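Local coordinates for protein galactonate dehydratase (Zobellia galactanivorans, PDB 5OLC) that belongs to the enolase superfamily of enzymes, joining a mandelate racemase-type N-terminal domain to an enolase-type C-terminal domain of the TIM-barrel class, at residues 40-45 with 65-70; 210-215 with 229-234; 237-242 with 248-253. All blocks are in the same frame, centred on the assembly; numbering follows the deposited sequence.

Contact 1. Residues 40-45 with 65-70; sequences CIVKIT and SGIDFF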
loop_
_atom_site.group_PDB
_atom_site.type_symbol
_atom_site.label_atom_id
_atom_site.label_comp_id
_atom_site.label_asym_id
_atom_site.label_seq_id
_atom_site.Cartn_x
_atom_site.Cartn_y
_atom_site.Cartn_z
ATOM N N CYS A 40 23.236 19.461 -32.389
ATOM C CA CYS A 40 23.700 20.736 -31.843
ATOM C C CYS A 40 24.868 20.450 -30.890
ATOM O O CYS A 40 24.836 19.452 -30.172
ATOM C CB CYS A 40 22.568 21.482 -31.143
ATOM S SG CYS A 40 23.086 23.009 -30.314
ATOM N N ILE A 41 25.906 21.310 -30.906
ATOM C CA ILE A 41 27.160 21.227 -30.128
ATOM C C ILE A 41 27.435 22.642 -29.527
ATOM O O ILE A 41 27.046 23.626 -30.146
ATOM C CB ILE A 41 28.283 20.836 -31.152
ATOM C CG1 ILE A 41 28.101 19.423 -31.762
ATOM C CG2 ILE A 41 29.671 21.010 -30.620
ATOM C CD1 ILE A 41 28.547 18.225 -30.984
ATOM N N VAL A 42 28.123 22.751 -28.375
ATOM C CA VAL A 42 28.511 24.040 -27.760
ATOM C C VAL A 42 30.003 24.134 -27.507
ATOM O O VAL A 42 30.641 23.127 -27.195
ATOM C CB VAL A 42 27.824 24.386 -26.422
ATOM C CG1 VAL A 42 26.799 25.495 -26.559
ATOM C CG2 VAL A 42 27.291 23.152 -25.705
ATOM N N LYS A 43 30.520 25.377 -27.502
ATOM C CA LYS A 43 31.880 25.716 -27.134
ATOM C C LYS A 43 31.790 26.892 -26.154
ATOM O O LYS A 43 31.397 28.007 -26.522
ATOM C CB LYS A 43 32.734 26.079 -28.355
ATOM C CG LYS A 43 34.238 26.138 -28.082
ATOM C CD LYS A 43 34.886 27.047 -29.088
ATOM C CE LYS A 43 36.367 26.828 -29.200
ATOM N NZ LYS A 43 36.902 27.273 -30.520
ATOM N N ILE A 44 32.109 26.619 -24.886
ATOM C CA ILE A 44 32.144 27.665 -23.873
ATOM C C ILE A 44 33.605 28.009 -23.755
ATOM O O ILE A 44 34.437 27.113 -23.591
ATOM C CB ILE A 44 31.513 27.274 -22.500
ATOM C CG1 ILE A 44 30.066 26.761 -22.679
ATOM C CG2 ILE A 44 31.568 28.479 -21.512
ATOM C CD1 ILE A 44 29.583 25.888 -21.636
ATOM N N THR A 45 33.919 29.303 -23.893
ATOM C CA THR A 45 35.281 29.805 -23.769
ATOM C C THR A 45 35.334 30.874 -22.657
ATOM O O THR A 45 34.474 31.763 -22.560
ATOM C CB THR A 45 35.923 30.235 -25.130
ATOM O OG1 THR A 45 35.957 31.657 -25.236
ATOM C CG2 THR A 45 35.255 29.608 -26.370
ATOM N N SER A 65 18.483 27.079 -29.456
ATOM C CA SER A 65 17.789 28.262 -28.953
ATOM C C SER A 65 17.758 28.222 -27.438
ATOM O O SER A 65 17.722 29.280 -26.797
ATOM C CB SER A 65 16.371 28.319 -29.510
ATOM O OG SER A 65 16.429 28.394 -30.921
ATOM N N GLY A 66 17.749 26.994 -26.897
ATOM C CA GLY A 66 17.751 26.730 -25.466
ATOM C C GLY A 66 19.004 27.290 -24.843
ATOM O O GLY A 66 18.912 28.076 -23.894
ATOM N N ILE A 67 20.188 26.949 -25.441
ATOM C CA ILE A 67 21.501 27.438 -25.008
ATOM C C ILE A 67 21.473 28.975 -25.012
ATOM O O ILE A 67 21.849 29.585 -24.001
ATOM C CB ILE A 67 22.634 26.866 -25.875
ATOM C CG1 ILE A 67 22.814 25.362 -25.610
ATOM C CG2 ILE A 67 23.934 27.633 -25.633
ATOM C CD1 ILE A 67 23.105 24.526 -26.808
ATOM N N ASP A 68 20.942 29.585 -26.114
ATOM C CA ASP A 68 20.770 31.033 -26.276
ATOM C C ASP A 68 19.932 31.644 -25.146
ATOM O O ASP A 68 20.127 32.818 -24.804
ATOM C CB ASP A 68 20.097 31.353 -27.614
ATOM C CG ASP A 68 20.872 31.049 -28.890
ATOM O OD1 ASP A 68 22.060 30.667 -28.796
ATOM O OD2 ASP A 68 20.296 31.222 -29.985
ATOM N N PHE A 69 18.983 30.848 -24.585
ATOM C CA PHE A 69 18.119 31.292 -23.489
ATOM C C PHE A 69 18.907 31.490 -22.204
ATOM O O PHE A 69 18.716 32.504 -21.536
ATOM C CB PHE A 69 16.909 30.349 -23.284
ATOM C CG PHE A 69 16.116 30.637 -22.025
ATOM C CD1 PHE A 69 15.220 31.704 -21.972
ATOM C CD2 PHE A 69 16.283 29.858 -20.887
ATOM C CE1 PHE A 69 14.510 31.983 -20.799
ATOM C CE2 PHE A 69 15.568 30.135 -19.722
ATOM C CZ PHE A 69 14.692 31.197 -19.684
ATOM N N PHE A 70 19.791 30.529 -21.875
ATOM C CA PHE A 70 20.627 30.555 -20.668
ATOM C C PHE A 70 21.870 31.395 -20.806
ATOM O O PHE A 70 22.443 31.781 -19.781
ATOM C CB PHE A 70 21.056 29.138 -20.246
ATOM C CG PHE A 70 19.917 28.181 -19.986
ATOM C CD1 PHE A 70 19.019 28.406 -18.945
ATOM C CD2 PHE A 70 19.751 27.043 -20.772
ATOM C CE1 PHE A 70 17.970 27.530 -18.713
ATOM C CE2 PHE A 70 18.703 26.165 -20.537
ATOM C CZ PHE A 70 17.823 26.411 -19.505
#
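I67 puts its whole branched end against C40 and V42, and this small apolar cluster carries the contact. V42 CG1 is the shared surface: it lies 3.7 Å from I67 CG2 and 3.8 Å from I67 CD1, so the valine methyl meets both arms of the isoleucine as the two side chains slide past one another in opposite directions. Two residues earlier on the same strand, C40 SG lies 3.8 Å from I67 CD1. The thiol gets there because SG stands opposite the backbone N about the first torsion (175°), extending from the strand toward the helix. The backbones stay well apart, with V42 CA and I67 CA separated by 8.3 Å.

Backbone hydrogen bonding is kept within each element or its own sheet. V42 pairs with G54 of strand 51-56, while I41, whose side chain leaves on the other side of the strand, pairs with Y17 of strand 11-22. Helix 101-120 adds to the apolar surroundings, with A108 on V42; I14 touches I67, and C40 also packs on A60 and I63. On the helix, S65 OG hydrogen-bonds with S65 OG of a neighbouring subunit, and F69 packs there on P59.

Helix 60-70 is thus laid on the three-stranded sheet of the N-terminal domain by buried methyl and sulfur surfaces alone across these two segments, an adhesion set by fit and burial, without directional bonds.

Contact 2. Residues 210-215 with 229-234; sequences KEAIEL and EPVSPE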
loop_
_atom_site.group_PDB
_atom_site.type_symbol
_atom_site.label_atom_id
_atom_site.label_comp_id
_atom_site.label_asym_id
_atom_site.label_seq_id
_atom_site.Cartn_x
_atom_site.Cartn_y
_atom_site.Cartn_z
ATOM N N LYS A 210 1.241 -6.225 -24.819
ATOM C CA LYS A 210 0.870 -7.498 -25.461
ATOM C C LYS A 210 1.858 -7.889 -26.584
ATOM O O LYS A 210 2.168 -9.070 -26.761
ATOM C CB LYS A 210 -0.558 -7.424 -26.039
ATOM C CG LYS A 210 -1.693 -7.476 -25.005
ATOM C CD LYS A 210 -3.068 -7.699 -25.661
ATOM C CE LYS A 210 -3.686 -6.455 -26.274
ATOM N NZ LYS A 210 -4.648 -6.773 -27.366
ATOM N N GLU A 211 2.324 -6.891 -27.344
ATOM C CA GLU A 211 3.261 -7.065 -28.450
ATOM C C GLU A 211 4.683 -7.307 -27.947
ATOM O O GLU A 211 5.453 -8.015 -28.605
ATOM C CB GLU A 211 3.221 -5.832 -29.365
ATOM C CG GLU A 211 2.002 -5.785 -30.273
ATOM C CD GLU A 211 1.683 -4.466 -30.952
ATOM O OE1 GLU A 211 2.252 -3.422 -30.557
ATOM O OE2 GLU A 211 0.823 -4.472 -31.861
ATOM N N ALA A 212 5.023 -6.715 -26.783
ATOM C CA ALA A 212 6.333 -6.807 -26.147
ATOM C C ALA A 212 6.599 -8.187 -25.557
ATOM O O ALA A 212 7.663 -8.737 -25.842
ATOM C CB ALA A 212 6.487 -5.725 -25.089
ATOM N N ILE A 213 5.643 -8.763 -24.762
ATOM C CA ILE A 213 5.821 -10.110 -24.184
ATOM C C ILE A 213 5.773 -11.180 -25.255
ATOM O O ILE A 213 6.436 -12.206 -25.102
ATOM C CB ILE A 213 4.942 -10.519 -22.975
ATOM C CG1 ILE A 213 4.062 -9.389 -22.450
ATOM C CG2 ILE A 213 5.816 -11.111 -21.871
ATOM C CD1 ILE A 213 2.663 -9.795 -22.311
ATOM N N GLU A 214 5.007 -10.952 -26.338
ATOM C CA GLU A 214 4.936 -11.879 -27.469
ATOM C C GLU A 214 6.355 -12.039 -28.041
ATOM O O GLU A 214 6.823 -13.166 -28.208
ATOM C CB GLU A 214 3.960 -11.358 -28.544
ATOM C CG GLU A 214 3.495 -12.434 -29.513
ATOM C CD GLU A 214 2.365 -12.059 -30.454
ATOM O OE1 GLU A 214 2.338 -10.911 -30.956
ATOM O OE2 GLU A 214 1.498 -12.931 -30.691
ATOM N N LEU A 215 7.057 -10.900 -28.239
ATOM C CA LEU A 215 8.420 -10.838 -28.754
ATOM C C LEU A 215 9.414 -11.355 -27.735
ATOM O O LEU A 215 10.297 -12.126 -28.109
ATOM C CB LEU A 215 8.771 -9.403 -29.196
ATOM C CG LEU A 215 10.231 -9.086 -29.584
ATOM C CD1 LEU A 215 10.687 -9.867 -30.814
ATOM C CD2 LEU A 215 10.397 -7.610 -29.836
ATOM N N GLU A 229 13.979 -0.043 -24.271
ATOM C CA GLU A 229 12.741 0.716 -24.482
ATOM C C GLU A 229 11.587 -0.180 -25.061
ATOM O O GLU A 229 11.107 0.084 -26.170
ATOM C CB GLU A 229 13.032 1.976 -25.332
ATOM C CG GLU A 229 13.838 3.042 -24.605
ATOM C CD GLU A 229 13.056 4.016 -23.741
ATOM O OE1 GLU A 229 12.277 4.821 -24.302
ATOM O OE2 GLU A 229 13.286 4.034 -22.510
ATOM N N PRO A 230 11.176 -1.274 -24.358
ATOM C CA PRO A 230 10.149 -2.180 -24.919
ATOM C C PRO A 230 8.753 -1.592 -25.138
ATOM O O PRO A 230 8.081 -1.980 -26.090
ATOM C CB PRO A 230 10.112 -3.324 -23.912
ATOM C CG PRO A 230 10.575 -2.714 -22.638
ATOM C CD PRO A 230 11.647 -1.774 -23.051
ATOM N N VAL A 231 8.302 -0.706 -24.237
ATOM C CA VAL A 231 7.004 -0.030 -24.330
ATOM C C VAL A 231 7.208 1.489 -24.171
ATOM O O VAL A 231 8.351 1.942 -24.040
ATOM C CB VAL A 231 5.916 -0.592 -23.367
ATOM C CG1 VAL A 231 5.601 -2.062 -23.655
ATOM C CG2 VAL A 231 6.284 -0.375 -21.898
ATOM N N SER A 232 6.111 2.269 -24.189
ATOM C CA SER A 232 6.119 3.721 -24.024
ATOM C C SER A 232 6.830 4.125 -22.706
ATOM O O SER A 232 6.539 3.514 -21.665
ATOM C CB SER A 232 4.685 4.242 -24.021
ATOM O OG SER A 232 4.602 5.608 -23.649
ATOM N N PRO A 233 7.733 5.151 -22.711
ATOM C CA PRO A 233 8.374 5.588 -21.447
ATOM C C PRO A 233 7.371 6.059 -20.383
ATOM O O PRO A 233 7.726 6.282 -19.224
ATOM C CB PRO A 233 9.284 6.737 -21.893
ATOM C CG PRO A 233 8.720 7.199 -23.184
ATOM C CD PRO A 233 8.203 5.969 -23.847
ATOM N N GLU A 234 6.108 6.181 -20.800
ATOM C CA GLU A 234 4.959 6.585 -20.010
ATOM C C GLU A 234 4.234 5.386 -19.387
ATOM O O GLU A 234 3.546 5.555 -18.380
ATOM C CB GLU A 234 4.019 7.350 -20.910
ATOM C CG GLU A 234 3.634 8.679 -20.317
ATOM C CD GLU A 234 4.607 9.840 -20.286
ATOM O OE1 GLU A 234 4.865 10.447 -21.356
ATOM O OE2 GLU A 234 4.955 10.253 -19.155
#
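A212 meets P230 and V231 where helix 209-219 comes alongside the loop that follows strand 224-228. Taken along the helix, K210 comes first and turns away from the loop, its NZ making a long, weak ion pair with D300 of a neighbouring subunit, while E211 next reaches back to the start of its own helix, where OE1 takes a weak hydrogen bond from C208 N.

A212 then carries the contact. Its single methyl points to the loop, with A212 CB 4.0 Å from V231 CG1 and 4.2 Å from P230 O, a packing contact with the carbonyl. Such a short side chain lets the backbones come close: A212 CA and P230 CA are 6.1 Å apart. On the valine, CG1 lies opposite the carbonyl carbon and beside the backbone N (chi1 -61°), which presents that branch to the alanine. P230 and V231 also touch Y239 of helix 236-245. One turn after E211, L215 packs inward on I201 and I186, turning the helix's other apolar flank to the preceding strand and helix.

A helix packed by its first turn against the loop beyond the C-terminal end of the following strand is what the repeated beta-alpha units of a TIM-type barrel produce.

Contact 3. Residues 237-242 with 248-253; sequences DGYKRL and IPISGG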
loop_
_atom_site.group_PDB
_atom_site.type_symbol
_atom_site.label_atom_id
_atom_site.label_comp_id
_atom_site.label_asym_id
_atom_site.label_seq_id
_atom_site.Cartn_x
_atom_site.Cartn_y
_atom_site.Cartn_z
ATOM N N ASP A 237 3.660 0.754 -15.620
ATOM C CA ASP A 237 3.003 -0.501 -15.249
ATOM C C ASP A 237 3.276 -1.593 -16.284
ATOM O O ASP A 237 3.361 -2.764 -15.928
ATOM C CB ASP A 237 1.497 -0.297 -15.026
ATOM C CG ASP A 237 1.101 0.523 -13.796
ATOM O OD1 ASP A 237 1.998 0.862 -12.979
ATOM O OD2 ASP A 237 -0.112 0.801 -13.631
ATOM N N GLY A 238 3.469 -1.192 -17.536
ATOM C CA GLY A 238 3.786 -2.098 -18.633
ATOM C C GLY A 238 5.172 -2.677 -18.510
ATOM O O GLY A 238 5.352 -3.875 -18.711
ATOM N N TYR A 239 6.152 -1.822 -18.170
ATOM C CA TYR A 239 7.558 -2.169 -17.943
ATOM C C TYR A 239 7.627 -3.215 -16.823
ATOM O O TYR A 239 8.114 -4.326 -17.056
ATOM C CB TYR A 239 8.365 -0.908 -17.542
ATOM C CG TYR A 239 9.028 -0.167 -18.690
ATOM C CD1 TYR A 239 10.300 -0.522 -19.133
ATOM C CD2 TYR A 239 8.426 0.945 -19.269
ATOM C CE1 TYR A 239 10.925 0.165 -20.173
ATOM C CE2 TYR A 239 9.032 1.631 -20.325
ATOM C CZ TYR A 239 10.287 1.237 -20.773
ATOM O OH TYR A 239 10.903 1.909 -21.811
ATOM N N LYS A 240 7.065 -2.871 -15.627
ATOM C CA LYS A 240 7.014 -3.729 -14.435
ATOM C C LYS A 240 6.442 -5.115 -14.733
ATOM O O LYS A 240 7.051 -6.108 -14.329
ATOM C CB LYS A 240 6.241 -3.060 -13.280
ATOM C CG LYS A 240 6.495 -3.746 -11.934
ATOM C CD LYS A 240 5.783 -3.085 -10.774
ATOM C CE LYS A 240 6.235 -3.694 -9.467
ATOM N NZ LYS A 240 6.046 -2.760 -8.325
ATOM N N ARG A 241 5.278 -5.175 -15.439
ATOM C CA ARG A 241 4.596 -6.422 -15.830
ATOM C C ARG A 241 5.492 -7.256 -16.761
ATOM O O ARG A 241 5.626 -8.463 -16.569
ATOM C CB ARG A 241 3.266 -6.118 -16.546
ATOM C CG ARG A 241 2.019 -5.891 -15.676
ATOM C CD ARG A 241 0.708 -5.966 -16.487
ATOM N NE ARG A 241 0.745 -5.165 -17.723
ATOM C CZ ARG A 241 0.195 -3.962 -17.879
ATOM N NH1 ARG A 241 -0.481 -3.397 -16.883
ATOM N NH2 ARG A 241 0.306 -3.320 -19.036
ATOM N N LEU A 242 6.105 -6.601 -17.763
ATOM C CA LEU A 242 6.982 -7.237 -18.745
ATOM C C LEU A 242 8.170 -7.894 -18.063
ATOM O O LEU A 242 8.517 -9.030 -18.395
ATOM C CB LEU A 242 7.442 -6.218 -19.793
ATOM C CG LEU A 242 8.172 -6.765 -21.005
ATOM C CD1 LEU A 242 7.333 -7.742 -21.769
ATOM C CD2 LEU A 242 8.528 -5.679 -21.917
ATOM N N ILE A 248 14.374 -12.028 -20.017
ATOM C CA ILE A 248 15.224 -11.008 -20.655
ATOM C C ILE A 248 15.205 -9.701 -19.832
ATOM O O ILE A 248 14.122 -9.136 -19.638
ATOM C CB ILE A 248 14.822 -10.752 -22.140
ATOM C CG1 ILE A 248 14.707 -12.065 -22.948
ATOM C CG2 ILE A 248 15.786 -9.754 -22.801
ATOM C CD1 ILE A 248 13.965 -11.944 -24.288
ATOM N N PRO A 249 16.378 -9.206 -19.359
ATOM C CA PRO A 249 16.397 -7.957 -18.571
ATOM C C PRO A 249 15.842 -6.756 -19.325
ATOM O O PRO A 249 16.031 -6.647 -20.532
ATOM C CB PRO A 249 17.870 -7.784 -18.212
ATOM C CG PRO A 249 18.442 -9.139 -18.328
ATOM C CD PRO A 249 17.734 -9.762 -19.483
ATOM N N ILE A 250 15.093 -5.898 -18.617
ATOM C CA ILE A 250 14.394 -4.743 -19.188
ATOM C C ILE A 250 15.179 -3.453 -18.983
ATOM O O ILE A 250 15.512 -3.096 -17.853
ATOM C CB ILE A 250 12.924 -4.671 -18.657
ATOM C CG1 ILE A 250 12.136 -6.003 -18.892
ATOM C CG2 ILE A 250 12.159 -3.455 -19.186
ATOM C CD1 ILE A 250 11.978 -6.543 -20.374
ATOM N N SER A 251 15.492 -2.783 -20.101
ATOM C CA SER A 251 16.227 -1.521 -20.169
ATOM C C SER A 251 15.284 -0.384 -20.474
ATOM O O SER A 251 14.297 -0.586 -21.184
ATOM C CB SER A 251 17.268 -1.579 -21.275
ATOM O OG SER A 251 18.565 -1.776 -20.748
ATOM N N GLY A 252 15.615 0.805 -19.979
ATOM C CA GLY A 252 14.804 1.992 -20.218
ATOM C C GLY A 252 15.279 3.222 -19.488
ATOM O O GLY A 252 16.026 3.122 -18.517
ATOM N N GLY A 253 14.839 4.377 -19.957
ATOM C CA GLY A 253 15.193 5.647 -19.348
ATOM C C GLY A 253 15.778 6.627 -20.330
ATOM O O GLY A 253 16.105 7.744 -19.929
#
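Helix segment 237-242 runs nearly antiparallel to strand 250-252, the axes 9.6 Å apart at an angle of 156°, with Y239 and I250 closest in the backbone. I250 divides its side chain between two helix residues. With chi1 -54° setting CG1 beside the backbone N, CG2 stands opposite that N and comes to the edge of the tyrosine ring, 3.5 Å from Y239 CD1. The other arm ends at CD1, which lies 3.9 Å from L242 CG and equally near its CD2; here the leucine and isoleucine cross at about a right angle. Further along the strand, S251 O lies in the plane of the same ring at its edge, 3.6 Å from Y239 CE1. Y239 OH lies 4.2 Å from G252 CA; the absence of a side chain at G252 lets the CE1 edge of the ring come in here.

S251 turns its side chain away from the helix and hydrogen-bonds Q275 through OG. L242 packs also on P230 and A212, while R241 forms a salt bridge with D269 of a neighbouring subunit.

The helix is therefore seated on the barrel strand mainly by buried hydrocarbon, and the ring edge facing the S251 carbonyl adds at most a weak electrostatic attraction.

Overall arrangement
From the N terminus, contact 1 comes first, closing a loop of 19 residues that includes strand 51-56 and laying helix 60-70 on the sheet of the N-terminal domain. Well downstream, contact 2 closes helix 209-219 through strand 224-228 onto the next loop; contact 3 then closes the short link from helix 236-245 to strand 250-252. The three follow in series; none is nested and none crosses another. Contacts 2 and 3 are neighbours in the barrel, centres about 8 Å apart, joined by probable hydrogen bonds from E229 N to S251 O and from G253 N to E229 OE2. Contact 1 lies across the chain's centre, about 35 Å from contact 2 between centres.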